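Long-range contacts in Cap5O (Staphylococcus aureus, PDB 3OJL), which probably acts as an NAD-dependent UDP-sugar dehydrogenase in the synthesis of the capsular polysaccharide: residues A83-I88 / K121-I126; M217-R222 / H268-D273; H370-A375 / D396-K401. All blocks are in the same frame, centred on the assembly; numbering follows the deposited sequence.

Contact 1 of 3, residues A83-I88 / K121-I126; sequences ASDVFI and KGNTII
Thr124 is held through both its own N-H and its own C=O by the 83-88 segment, giving the ladder of two parallel strands whose short axes diverge by only 11°. Its N donates to Asp85 O at 3.0 Å, with the donor tilted from the carbonyl plane. Its O then accepts Phe87 N at 2.8 Å, and Ile126 N closes the ladder on Phe87 O at 2.7 Å; these last two are the straighter bonds. CA-H groups of Val86, Ile125 and Ile88 also face carbonyl oxygens of the other strand, as parallel pairing allows.

The apolar contacts fall mainly on the face carrying Val86, Ile88, Thr124 and Ile126. There Val86 CG2 comes to 3.9 Å from Ile126 CD1, the two side chains slanting across each other. Ile88 and Ile126 instead run side by side in one direction, with Ile88 CG1 3.9 Å from Ile126 CB.

On the face of Phe87 and Ile125 the contact is mixed. Asn123, with CG anti to its carbonyl carbon (chi1 -73°), brings OD1 to the rim of the Phe87 ring, in its plane and 3.3 Å from CE2, the amide turned 59° from the ring. The same OD1 accepts Lys120 N. A water accepts from Asn123 ND2 at 3.1 Å and donates to Asp85 OD1 at 3.3 Å, while Asp85 OD2 accepts Lys13 N.

The pair forms the adjacent strands of the beta-alpha-beta unit 86-89, 106-115, 124-127 in the NAD-binding Rossmann domain. Strand 13-17 flanks 86-89, strand 156-159 flanks 124-127, and helix 185-195 covers Val86, Thr124 and Ile126.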
ATOM      1  N   ALA A  83      32.054 -31.913  -7.477  1.00 55.44           N
ATOM      2  CA  ALA A  83      30.921 -32.296  -8.321  1.00 55.87           C
ATOM      3  C   ALA A  83      29.744 -32.745  -7.438  1.00 60.16           C
ATOM      4  O   ALA A  83      29.927 -33.504  -6.484  1.00 60.05           O
ATOM      5  CB  ALA A  83      31.330 -33.402  -9.284  1.00 56.45           C
ATOM      6  N   SER A  84      28.586 -32.160  -7.682  1.00 56.20           N
ATOM      7  CA  SER A  84      27.363 -32.446  -6.950  1.00 56.39           C
ATOM      8  C   SER A  84      26.238 -32.571  -7.951  1.00 62.29           C
ATOM      9  O   SER A  84      26.440 -32.294  -9.139  1.00 63.03           O
ATOM     10  CB  SER A  84      27.058 -31.322  -5.959  1.00 60.69           C
ATOM     11  OG  SER A  84      27.858 -31.395  -4.788  1.00 67.66           O
ATOM     12  N   ASP A  85      25.067 -33.007  -7.495  1.00 59.14           N
ATOM     13  CA  ASP A  85      23.909 -33.098  -8.367  1.00 59.15           C
ATOM     14  C   ASP A  85      23.160 -31.774  -8.322  1.00 61.48           C
ATOM     15  O   ASP A  85      22.448 -31.441  -9.264  1.00 61.20           O
ATOM     16  CB  ASP A  85      23.017 -34.272  -7.959  1.00 61.67           C
ATOM     17  CG  ASP A  85      23.663 -35.626  -8.180  1.00 77.50           C
ATOM     18  OD1 ASP A  85      24.083 -35.908  -9.336  1.00 77.84           O
ATOM     19  OD2 ASP A  85      23.720 -36.417  -7.216  1.00 86.99           O
ATOM     20  N   VAL A  86      23.340 -31.018  -7.222  1.00 57.61           N
ATOM     21  CA  VAL A  86      22.724 -29.719  -6.958  1.00 57.16           C
ATOM     22  C   VAL A  86      23.644 -28.795  -6.148  1.00 60.46           C
ATOM     23  O   VAL A  86      24.207 -29.226  -5.149  1.00 59.64           O
ATOM     24  CB  VAL A  86      21.225 -29.761  -6.488  1.00 60.80           C
ATOM     25  CG1 VAL A  86      20.895 -31.019  -5.707  1.00 60.71           C
ATOM     26  CG2 VAL A  86      20.818 -28.519  -5.698  1.00 60.81           C
ATOM     27  N   PHE A  87      23.809 -27.536  -6.625  1.00 57.01           N
ATOM     28  CA  PHE A  87      24.614 -26.457  -6.028  1.00 56.68           C
ATOM     29  C   PHE A  87      23.695 -25.309  -5.552  1.00 59.62           C
ATOM     30  O   PHE A  87      22.879 -24.820  -6.329  1.00 60.93           O
ATOM     31  CB  PHE A  87      25.614 -25.912  -7.055  1.00 58.63           C
ATOM     32  CG  PHE A  87      26.641 -26.908  -7.554  1.00 60.89           C
ATOM     33  CD1 PHE A  87      27.868 -27.042  -6.922  1.00 64.06           C
ATOM     34  CD2 PHE A  87      26.396 -27.683  -8.683  1.00 63.40           C
ATOM     35  CE1 PHE A  87      28.829 -27.939  -7.401  1.00 64.93           C
ATOM     36  CE2 PHE A  87      27.361 -28.577  -9.162  1.00 66.05           C
ATOM     37  CZ  PHE A  87      28.565 -28.704  -8.513  1.00 63.98           C
ATOM     38  N   ILE A  88      23.823 -24.895  -4.280  1.00 52.82           N
ATOM     39  CA  ILE A  88      23.022 -23.831  -3.658  1.00 50.58           C
ATOM     40  C   ILE A  88      23.919 -22.658  -3.230  1.00 53.30           C
ATOM     41  O   ILE A  88      24.824 -22.842  -2.420  1.00 53.23           O
ATOM     42  CB  ILE A  88      22.160 -24.391  -2.486  1.00 52.66           C
ATOM     43  CG1 ILE A  88      21.112 -25.415  -2.993  1.00 51.94           C
ATOM     44  CG2 ILE A  88      21.507 -23.257  -1.697  1.00 53.98           C
ATOM     45  CD1 ILE A  88      20.317 -26.127  -1.949  1.00 48.43           C
ATOM     46  N   LYS A 121      26.605 -32.238 -16.871  1.00 56.07           N
ATOM     47  CA  LYS A 121      25.257 -32.283 -17.443  1.00 56.29           C
ATOM     48  C   LYS A 121      24.316 -33.061 -16.521  1.00 59.17           C
ATOM     49  O   LYS A 121      24.687 -34.123 -16.027  1.00 57.79           O
ATOM     50  CB  LYS A 121      25.263 -32.828 -18.889  1.00 59.34           C
ATOM     51  CG  LYS A 121      26.022 -31.908 -19.852  1.00 85.12           C
ATOM     52  CD  LYS A 121      25.978 -32.333 -21.318  1.00100.05           C
ATOM     53  CE  LYS A 121      26.992 -31.578 -22.168  1.00112.77           C
ATOM     54  NZ  LYS A 121      26.686 -30.127 -22.300  1.00120.34           N
ATOM     55  N   GLY A 122      23.170 -32.460 -16.218  1.00 56.50           N
ATOM     56  CA  GLY A 122      22.150 -33.009 -15.325  1.00 56.41           C
ATOM     57  C   GLY A 122      22.053 -32.275 -14.002  1.00 60.55           C
ATOM     58  O   GLY A 122      21.093 -32.482 -13.256  1.00 60.77           O
ATOM     59  N   ASN A 123      23.055 -31.415 -13.700  1.00 56.20           N
ATOM     60  CA  ASN A 123      23.133 -30.627 -12.468  1.00 55.51           C
ATOM     61  C   ASN A 123      22.057 -29.523 -12.322  1.00 57.50           C
ATOM     62  O   ASN A 123      21.470 -29.087 -13.322  1.00 56.75           O
ATOM     63  CB  ASN A 123      24.548 -30.049 -12.279  1.00 54.60           C
ATOM     64  CG  ASN A 123      25.620 -31.058 -11.869  1.00 74.66           C
ATOM     65  OD1 ASN A 123      26.791 -30.705 -11.654  1.00 59.85           O
ATOM     66  ND2 ASN A 123      25.263 -32.333 -11.717  1.00 68.38           N
ATOM     67  N   THR A 124      21.829 -29.073 -11.063  1.00 51.69           N
ATOM     68  CA  THR A 124      20.863 -28.055 -10.660  1.00 50.80           C
ATOM     69  C   THR A 124      21.548 -26.962  -9.831  1.00 54.29           C
ATOM     70  O   THR A 124      22.104 -27.258  -8.778  1.00 54.52           O
ATOM     71  CB  THR A 124      19.729 -28.743  -9.871  1.00 61.44           C
ATOM     72  OG1 THR A 124      19.077 -29.707 -10.704  1.00 66.63           O
ATOM     73  CG2 THR A 124      18.713 -27.768  -9.296  1.00 59.86           C
ATOM     74  N   ILE A 125      21.486 -25.697 -10.295  1.00 49.99           N
ATOM     75  CA  ILE A 125      22.029 -24.525  -9.576  1.00 49.10           C
ATOM     76  C   ILE A 125      20.878 -23.706  -8.964  1.00 50.83           C
ATOM     77  O   ILE A 125      19.911 -23.395  -9.656  1.00 50.79           O
ATOM     78  CB  ILE A 125      22.969 -23.649 -10.439  1.00 51.93           C
ATOM     79  CG1 ILE A 125      24.117 -24.482 -11.026  1.00 52.47           C
ATOM     80  CG2 ILE A 125      23.505 -22.447  -9.643  1.00 51.62           C
ATOM     81  CD1 ILE A 125      24.305 -24.280 -12.436  1.00 57.78           C
ATOM     82  N   ILE A 126      20.975 -23.395  -7.658  1.00 45.22           N
ATOM     83  CA  ILE A 126      19.983 -22.619  -6.904  1.00 43.41           C
ATOM     84  C   ILE A 126      20.614 -21.382  -6.274  1.00 46.09           C
ATOM     85  O   ILE A 126      21.598 -21.501  -5.545  1.00 47.14           O
ATOM     86  CB  ILE A 126      19.232 -23.475  -5.848  1.00 46.07           C
ATOM     87  CG1 ILE A 126      18.527 -24.705  -6.510  1.00 45.63           C
ATOM     88  CG2 ILE A 126      18.222 -22.593  -5.087  1.00 47.68           C
ATOM     89  CD1 ILE A 126      18.087 -25.769  -5.627  1.00 43.03           C
TER
HETATM   90  O   HOH W   1      23.190 -34.585 -12.208  1.00 42.27           O

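Contact 2 of 3, residues M217-R222 / H268-D273; sequences MENTYR and HCLAVD
Asn219 and Leu270 meet where two helices cross at -81°, their short axes 9.0 Å apart at closest approach. The Asn219 and Leu270 CA atoms lie 5.7 Å apart, the nearest such pair, which places the crossing there.

Asn219 points its CB at the second helix, and chi1 of -69° sets CG anti to the carbonyl carbon, directing the amide towards Asp273. Amide and carboxylate stand nearly perpendicular, their planes 86° apart. Asn219 ND2 lies 2.6 Å from Asp273 OD2. The other branch, Asn219 OD1, faces carbon: Cys269 CB is 4.0 Å from it.

Leu270 starts off along the flank of its helix, yet its isopropyl end swings back to the long helix. There CD2 comes up to the Asn219 O atom, 3.2 Å away, and CD1 comes 3.7 Å from Arg222 CG. The Leu270 and Arg222 chains cross at about a right angle, and it is CB and CG of the arginine that touch.

Cys269, which has been seen disulfide-linked to Cys103 in a structure of this protein, here touches bound NAD, and Asp273 packs on Thr130 of the NAD site; the contact therefore borders the cofactor pocket. Within the central domain, helix 208-238 passes over helix 268-272, Leu270 also reaching Asp223 and Ile226. Helices 274-278 and 286-312 pack on Thr220, while Tyr221 meets Tyr221 and Asn257 of the second subunit.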
ATOM      1  N   MET A 217       9.270  -6.976  -4.332  1.00 40.32           N
ATOM      2  CA  MET A 217       7.988  -6.287  -4.249  1.00 40.17           C
ATOM      3  C   MET A 217       7.318  -6.398  -2.901  1.00 44.81           C
ATOM      4  O   MET A 217       6.715  -5.425  -2.433  1.00 45.58           O
ATOM      5  CB  MET A 217       7.044  -6.688  -5.370  1.00 42.72           C
ATOM      6  CG  MET A 217       7.141  -5.719  -6.555  1.00 47.15           C
ATOM      7  SD  MET A 217       7.298  -3.965  -5.981  1.00 51.15           S
ATOM      8  CE  MET A 217       8.947  -3.640  -6.450  1.00 47.67           C
ATOM      9  N   GLU A 218       7.462  -7.564  -2.259  1.00 40.88           N
ATOM     10  CA  GLU A 218       6.910  -7.837  -0.934  1.00 40.60           C
ATOM     11  C   GLU A 218       7.450  -6.837   0.058  1.00 44.10           C
ATOM     12  O   GLU A 218       6.676  -6.335   0.863  1.00 44.00           O
ATOM     13  CB  GLU A 218       7.264  -9.259  -0.459  1.00 41.89           C
ATOM     14  CG  GLU A 218       6.454 -10.395  -1.057  1.00 45.32           C
ATOM     15  CD  GLU A 218       6.944 -11.774  -0.650  1.00 58.16           C
ATOM     16  OE1 GLU A 218       6.618 -12.745  -1.370  1.00 48.34           O
ATOM     17  OE2 GLU A 218       7.651 -11.895   0.376  1.00 49.32           O
ATOM     18  N   ASN A 219       8.777  -6.542   0.014  1.00 41.27           N
ATOM     19  CA  ASN A 219       9.443  -5.568   0.909  1.00 40.20           C
ATOM     20  C   ASN A 219       9.219  -4.128   0.465  1.00 40.29           C
ATOM     21  O   ASN A 219       9.266  -3.232   1.297  1.00 37.91           O
ATOM     22  CB  ASN A 219      10.934  -5.860   1.053  1.00 42.11           C
ATOM     23  CG  ASN A 219      11.236  -7.124   1.809  1.00 61.13           C
ATOM     24  OD1 ASN A 219      10.957  -7.251   3.014  1.00 57.08           O
ATOM     25  ND2 ASN A 219      11.832  -8.076   1.117  1.00 45.30           N
ATOM     26  N   THR A 220       8.964  -3.908  -0.842  1.00 37.50           N
ATOM     27  CA  THR A 220       8.659  -2.575  -1.375  1.00 37.36           C
ATOM     28  C   THR A 220       7.241  -2.160  -0.961  1.00 39.19           C
ATOM     29  O   THR A 220       7.105  -1.078  -0.399  1.00 39.92           O
ATOM     30  CB  THR A 220       8.943  -2.512  -2.850  1.00 47.52           C
ATOM     31  OG1 THR A 220      10.310  -2.873  -3.049  1.00 48.34           O
ATOM     32  CG2 THR A 220       8.660  -1.149  -3.445  1.00 46.40           C
ATOM     33  N   TYR A 221       6.217  -3.036  -1.140  1.00 31.82           N
ATOM     34  CA  TYR A 221       4.860  -2.732  -0.673  1.00 31.46           C
ATOM     35  C   TYR A 221       4.894  -2.284   0.809  1.00 38.71           C
ATOM     36  O   TYR A 221       4.251  -1.299   1.164  1.00 39.71           O
ATOM     37  CB  TYR A 221       3.910  -3.940  -0.862  1.00 31.44           C
ATOM     38  CG  TYR A 221       2.568  -3.801  -0.157  1.00 31.20           C
ATOM     39  CD1 TYR A 221       1.479  -3.207  -0.791  1.00 32.72           C
ATOM     40  CD2 TYR A 221       2.378  -4.304   1.122  1.00 32.19           C
ATOM     41  CE1 TYR A 221       0.246  -3.083  -0.155  1.00 33.24           C
ATOM     42  CE2 TYR A 221       1.163  -4.150   1.791  1.00 34.45           C
ATOM     43  CZ  TYR A 221       0.094  -3.546   1.147  1.00 46.37           C
ATOM     44  OH  TYR A 221      -1.100  -3.417   1.825  1.00 50.49           O
ATOM     45  N   ARG A 222       5.635  -3.034   1.660  1.00 34.59           N
ATOM     46  CA  ARG A 222       5.803  -2.817   3.095  1.00 33.61           C
ATOM     47  C   ARG A 222       6.434  -1.441   3.381  1.00 39.77           C
ATOM     48  O   ARG A 222       5.877  -0.672   4.159  1.00 39.24           O
ATOM     49  CB  ARG A 222       6.652  -3.971   3.667  1.00 31.19           C
ATOM     50  CG  ARG A 222       6.777  -4.042   5.191  1.00 50.38           C
ATOM     51  CD  ARG A 222       6.372  -5.415   5.782  1.00 81.19           C
ATOM     52  NE  ARG A 222       7.136  -6.569   5.263  1.00102.30           N
ATOM     53  CZ  ARG A 222       6.627  -7.566   4.531  1.00106.86           C
ATOM     54  NH1 ARG A 222       5.338  -7.581   4.220  1.00 90.76           N
ATOM     55  NH2 ARG A 222       7.407  -8.557   4.112  1.00 81.67           N
ATOM     56  N   HIS A 268      17.120  -6.074   8.132  1.00 94.31           N
ATOM     57  CA  HIS A 268      18.136  -6.451   7.157  1.00 95.65           C
ATOM     58  C   HIS A 268      17.465  -6.294   5.783  1.00 97.84           C
ATOM     59  O   HIS A 268      17.812  -5.352   5.072  1.00 98.08           O
ATOM     60  CB  HIS A 268      18.683  -7.878   7.410  1.00 97.90           C
ATOM     61  CG  HIS A 268      20.186  -7.973   7.551  1.00102.36           C
ATOM     62  ND1 HIS A 268      20.910  -7.075   8.340  1.00104.48           N
ATOM     63  CD2 HIS A 268      21.042  -8.901   7.057  1.00104.75           C
ATOM     64  CE1 HIS A 268      22.173  -7.468   8.266  1.00104.14           C
ATOM     65  NE2 HIS A 268      22.304  -8.565   7.513  1.00104.56           N
ATOM     66  N   CYS A 269      16.390  -7.079   5.513  1.00 91.75           N
ATOM     67  CA  CYS A 269      15.623  -7.054   4.267  1.00 90.24           C
ATOM     68  C   CYS A 269      14.896  -5.733   3.988  1.00 89.33           C
ATOM     69  O   CYS A 269      15.050  -5.197   2.892  1.00 88.36           O
ATOM     70  CB  CYS A 269      14.676  -8.252   4.178  1.00 91.24           C
ATOM     71  SG  CYS A 269      15.181  -9.534   2.989  1.00 95.66           S
ATOM     72  N   LEU A 270      14.116  -5.200   4.957  1.00 83.27           N
ATOM     73  CA  LEU A 270      13.289  -3.997   4.752  1.00 81.89           C
ATOM     74  C   LEU A 270      13.930  -2.727   4.185  1.00 83.68           C
ATOM     75  O   LEU A 270      13.250  -1.966   3.492  1.00 82.76           O
ATOM     76  CB  LEU A 270      12.346  -3.684   5.921  1.00 81.72           C
ATOM     77  CG  LEU A 270      10.837  -3.905   5.694  1.00 86.16           C
ATOM     78  CD1 LEU A 270      10.035  -3.153   6.720  1.00 89.01           C
ATOM     79  CD2 LEU A 270      10.382  -3.492   4.306  1.00 85.99           C
ATOM     80  N   ALA A 271      15.212  -2.495   4.473  1.00 79.19           N
ATOM     81  CA  ALA A 271      15.939  -1.339   3.949  1.00 78.20           C
ATOM     82  C   ALA A 271      16.844  -1.751   2.768  1.00 80.44           C
ATOM     83  O   ALA A 271      17.157  -0.911   1.930  1.00 80.73           O
ATOM     84  CB  ALA A 271      16.760  -0.687   5.049  1.00 78.85           C
ATOM     85  N   VAL A 272      17.247  -3.044   2.700  1.00 73.88           N
ATOM     86  CA  VAL A 272      18.099  -3.606   1.645  1.00 71.65           C
ATOM     87  C   VAL A 272      17.328  -3.716   0.312  1.00 70.61           C
ATOM     88  O   VAL A 272      17.686  -3.054  -0.668  1.00 69.69           O
ATOM     89  CB  VAL A 272      18.761  -4.951   2.121  1.00 75.24           C
ATOM     90  CG1 VAL A 272      18.996  -5.948   0.989  1.00 74.96           C
ATOM     91  CG2 VAL A 272      20.057  -4.694   2.884  1.00 74.95           C
ATOM     92  N   ASP A 273      16.251  -4.523   0.321  1.00 64.01           N
ATOM     93  CA  ASP A 273      15.384  -4.911  -0.788  1.00 62.20           C
ATOM     94  C   ASP A 273      14.796  -3.818  -1.699  1.00 61.03           C
ATOM     95  O   ASP A 273      14.976  -3.940  -2.911  1.00 59.83           O
ATOM     96  CB  ASP A 273      14.348  -5.977  -0.345  1.00 64.73           C
ATOM     97  CG  ASP A 273      14.913  -7.372  -0.046  1.00 74.17           C
ATOM     98  OD1 ASP A 273      16.126  -7.476   0.264  1.00 75.65           O
ATOM     99  OD2 ASP A 273      14.141  -8.353  -0.112  1.00 77.69           O
TER

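Contact 3 of 3, residues H370-A375 / D396-K401; sequences HAVKDA and DKMKHK
Asp374, Lys397 and Met398 are brought together by a few torsions. Psi of 117° at Lys373 turns the next peptide so that Asp374 N-H faces the 396-401 segment, and the positive phi of 63° at Asp374 fits the third position of the type II turn Val372-Ala375, which Ala375 N closes on Val372 O. In the facing loop, Met398 is extended at first and then folds at chi3, so that its CE is carried to Ala375.

Two backbone hydrogen bonds join the segments. Asp374 N donates to Lys397 O at 2.9 Å, almost straight at the hydrogen (168°), although the donor stands above the carbonyl plane. Lys399 N returns a bond to Ala375 O at 3.0 Å, again from above the plane and with the bond more bent at the hydrogen. Each segment thus gives one amide and one carbonyl. A CA-H contact from Met398 CA to Val372 O, at 3.2 Å, adds to the backbone pairing, and Lys373 CA makes a similar one to Lys397 O.

The inner side is apolar. Met398 lies along the turn, its CG 3.7 Å from Val372 CB and its CE 4.1 Å from Ala375 CB. Val372 CG2 also meets Lys397 CB at 4.0 Å, the two side chains crossing at about a right angle. Both Val372 and Met398 rest on Val378 of the sheet beneath. On the outer side the lysines contribute aliphatic carbons: Lys399 CB sits 3.3 Å from Asp374 O, while the ammonium ends of Lys397 and Lys399 lead away.

Here the turn following helix 368-372 and the loop preceding strand 402-405 pair just ahead of two adjacent parallel strands, 378-380 and 402-405. These strands belong to the five-stranded parallel sheet of the family's UDP-binding domain, an alpha/beta, Rossmann-like arrangement, and the contact lies away from the NAD-binding residues.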
ATOM      1  N   HIS A 370      17.654   3.054  37.558  1.00118.74           N
ATOM      2  CA  HIS A 370      18.861   3.884  37.446  1.00117.93           C
ATOM      3  C   HIS A 370      18.907   4.618  36.108  1.00117.59           C
ATOM      4  O   HIS A 370      19.401   5.750  36.037  1.00116.22           O
ATOM      5  CB  HIS A 370      20.138   3.054  37.684  1.00119.39           C
ATOM      6  CG  HIS A 370      21.395   3.870  37.700  1.00123.38           C
ATOM      7  ND1 HIS A 370      22.448   3.588  36.845  1.00125.51           N
ATOM      8  CD2 HIS A 370      21.710   4.962  38.436  1.00125.61           C
ATOM      9  CE1 HIS A 370      23.371   4.504  37.096  1.00125.14           C
ATOM     10  NE2 HIS A 370      22.971   5.355  38.043  1.00125.51           N
ATOM     11  N   ALA A 371      18.382   3.968  35.053  1.00112.18           N
ATOM     12  CA  ALA A 371      18.287   4.525  33.709  1.00110.93           C
ATOM     13  C   ALA A 371      17.292   5.701  33.687  1.00111.59           C
ATOM     14  O   ALA A 371      17.606   6.756  33.133  1.00110.16           O
ATOM     15  CB  ALA A 371      17.858   3.448  32.724  1.00111.69           C
ATOM     16  N   VAL A 372      16.117   5.527  34.339  1.00106.83           N
ATOM     17  CA  VAL A 372      15.068   6.552  34.435  1.00105.86           C
ATOM     18  C   VAL A 372      15.362   7.631  35.502  1.00109.31           C
ATOM     19  O   VAL A 372      14.706   8.666  35.486  1.00108.83           O
ATOM     20  CB  VAL A 372      13.615   5.986  34.534  1.00109.00           C
ATOM     21  CG1 VAL A 372      13.297   5.020  33.392  1.00108.69           C
ATOM     22  CG2 VAL A 372      13.331   5.353  35.895  1.00108.66           C
ATOM     23  N   LYS A 373      16.335   7.385  36.421  1.00105.34           N
ATOM     24  CA  LYS A 373      16.735   8.296  37.508  1.00104.80           C
ATOM     25  C   LYS A 373      17.096   9.683  36.966  1.00109.48           C
ATOM     26  O   LYS A 373      18.025   9.792  36.165  1.00109.38           O
ATOM     27  CB  LYS A 373      17.909   7.697  38.309  1.00106.85           C
ATOM     28  CG  LYS A 373      18.366   8.532  39.501  1.00118.52           C
ATOM     29  CD  LYS A 373      19.609   7.942  40.155  1.00127.06           C
ATOM     30  CE  LYS A 373      20.006   8.682  41.407  1.00136.32           C
ATOM     31  NZ  LYS A 373      21.137   8.011  42.099  1.00144.03           N
ATOM     32  N   ASP A 374      16.333  10.728  37.376  1.00106.43           N
ATOM     33  CA  ASP A 374      16.475  12.151  36.977  1.00106.33           C
ATOM     34  C   ASP A 374      16.260  12.453  35.465  1.00109.61           C
ATOM     35  O   ASP A 374      16.532  13.574  35.010  1.00108.84           O
ATOM     36  CB  ASP A 374      17.778  12.795  37.522  1.00108.52           C
ATOM     37  CG  ASP A 374      18.066  12.568  39.002  1.00122.16           C
ATOM     38  OD1 ASP A 374      17.183  12.886  39.837  1.00123.62           O
ATOM     39  OD2 ASP A 374      19.196  12.122  39.328  1.00127.58           O
ATOM     40  N   ALA A 375      15.739  11.466  34.703  1.00106.26           N
ATOM     41  CA  ALA A 375      15.452  11.605  33.274  1.00105.70           C
ATOM     42  C   ALA A 375      14.192  12.436  33.080  1.00107.82           C
ATOM     43  O   ALA A 375      13.196  12.220  33.774  1.00107.07           O
ATOM     44  CB  ALA A 375      15.283  10.235  32.627  1.00106.40           C
ATOM     45  N   ASP A 396       9.010   6.377  38.683  1.00112.41           N
ATOM     46  CA  ASP A 396       9.075   7.181  39.908  1.00111.67           C
ATOM     47  C   ASP A 396      10.404   7.914  40.084  1.00112.98           C
ATOM     48  O   ASP A 396      10.421   9.020  40.628  1.00112.72           O
ATOM     49  CB  ASP A 396       8.791   6.319  41.144  1.00113.93           C
ATOM     50  CG  ASP A 396       7.358   6.391  41.633  1.00129.16           C
ATOM     51  OD1 ASP A 396       6.807   7.518  41.713  1.00130.87           O
ATOM     52  OD2 ASP A 396       6.803   5.334  41.984  1.00135.76           O
ATOM     53  N   LYS A 397      11.505   7.305  39.617  1.00106.94           N
ATOM     54  CA  LYS A 397      12.851   7.858  39.739  1.00105.51           C
ATOM     55  C   LYS A 397      13.123   9.066  38.821  1.00106.70           C
ATOM     56  O   LYS A 397      14.100   9.790  39.039  1.00105.77           O
ATOM     57  CB  LYS A 397      13.903   6.749  39.564  1.00107.99           C
ATOM     58  CG  LYS A 397      13.845   5.674  40.657  1.00122.83           C
ATOM     59  CD  LYS A 397      15.227   5.329  41.221  1.00133.39           C
ATOM     60  CE  LYS A 397      15.176   4.311  42.341  1.00141.17           C
ATOM     61  NZ  LYS A 397      16.532   3.810  42.702  1.00147.23           N
ATOM     62  N   MET A 398      12.249   9.297  37.827  1.00101.92           N
ATOM     63  CA  MET A 398      12.354  10.386  36.851  1.00101.12           C
ATOM     64  C   MET A 398      12.239  11.783  37.435  1.00102.65           C
ATOM     65  O   MET A 398      11.591  11.975  38.462  1.00102.59           O
ATOM     66  CB  MET A 398      11.299  10.225  35.744  1.00103.64           C
ATOM     67  CG  MET A 398      11.542   9.051  34.832  1.00107.50           C
ATOM     68  SD  MET A 398      10.380   8.987  33.457  1.00111.49           S
ATOM     69  CE  MET A 398      11.166  10.105  32.352  1.00108.30           C
ATOM     70  N   LYS A 399      12.838  12.765  36.741  1.00 97.38           N
ATOM     71  CA  LYS A 399      12.772  14.187  37.071  1.00 96.50           C
ATOM     72  C   LYS A 399      11.349  14.674  36.705  1.00100.29           C
ATOM     73  O   LYS A 399      10.657  15.251  37.551  1.00 99.58           O
ATOM     74  CB  LYS A 399      13.839  14.949  36.276  1.00 98.12           C
ATOM     75  CG  LYS A 399      14.129  16.339  36.792  1.00100.31           C
ATOM     76  CD  LYS A 399      15.301  16.934  36.063  1.00105.01           C
ATOM     77  CE  LYS A 399      15.788  18.191  36.731  1.00111.03           C
ATOM     78  NZ  LYS A 399      17.126  18.593  36.239  1.00116.95           N
ATOM     79  N   HIS A 400      10.912  14.385  35.452  1.00 96.68           N
ATOM     80  CA  HIS A 400       9.578  14.682  34.913  1.00 95.99           C
ATOM     81  C   HIS A 400       9.028  13.365  34.366  1.00 97.90           C
ATOM     82  O   HIS A 400       9.624  12.800  33.448  1.00 98.16           O
ATOM     83  CB  HIS A 400       9.648  15.741  33.791  1.00 96.68           C
ATOM     84  CG  HIS A 400      10.256  17.034  34.216  1.00100.15           C
ATOM     85  ND1 HIS A 400       9.480  18.069  34.697  1.00101.93           N
ATOM     86  CD2 HIS A 400      11.554  17.420  34.209  1.00101.96           C
ATOM     87  CE1 HIS A 400      10.325  19.048  34.966  1.00101.35           C
ATOM     88  NE2 HIS A 400      11.585  18.703  34.692  1.00101.69           N
ATOM     89  N   LYS A 401       7.943  12.844  34.960  1.00 91.98           N
ATOM     90  CA  LYS A 401       7.343  11.584  34.517  1.00 91.21           C
ATOM     91  C   LYS A 401       6.617  11.777  33.156  1.00 93.69           C
ATOM     92  O   LYS A 401       5.435  12.137  33.123  1.00 92.93           O
ATOM     93  CB  LYS A 401       6.384  11.008  35.587  1.00 93.81           C
ATOM     94  CG  LYS A 401       7.004  10.632  36.934  1.00105.65           C
ATOM     95  CD  LYS A 401       6.032   9.767  37.766  1.00110.07           C
ATOM     96  CE  LYS A 401       6.116   9.995  39.260  1.00110.65           C
ATOM     97  NZ  LYS A 401       4.960   9.392  39.972  1.00114.52           N
TER

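Overall arrangement
The three contacts follow one another along the chain, one in each family domain, and none touches another. Contacts 1 and 3 lie on opposite sides of the chain's centre, their own centres about 61 Å apart; contact 2 is the central one. Contacts 1 and 2 are buried, contact 3 only partly so. Their chemistry differs accordingly: contact 1 is a backbone ladder between sheet strands with aliphatic faces, contact 2 is side-chain packing between crossed helices with no clear hydrogen bond across, and contact 3 pairs loop backbones beside a small apolar patch, with exposed lysines at its margin. Only contact 2 touches bound NAD and also reaches the second subunit.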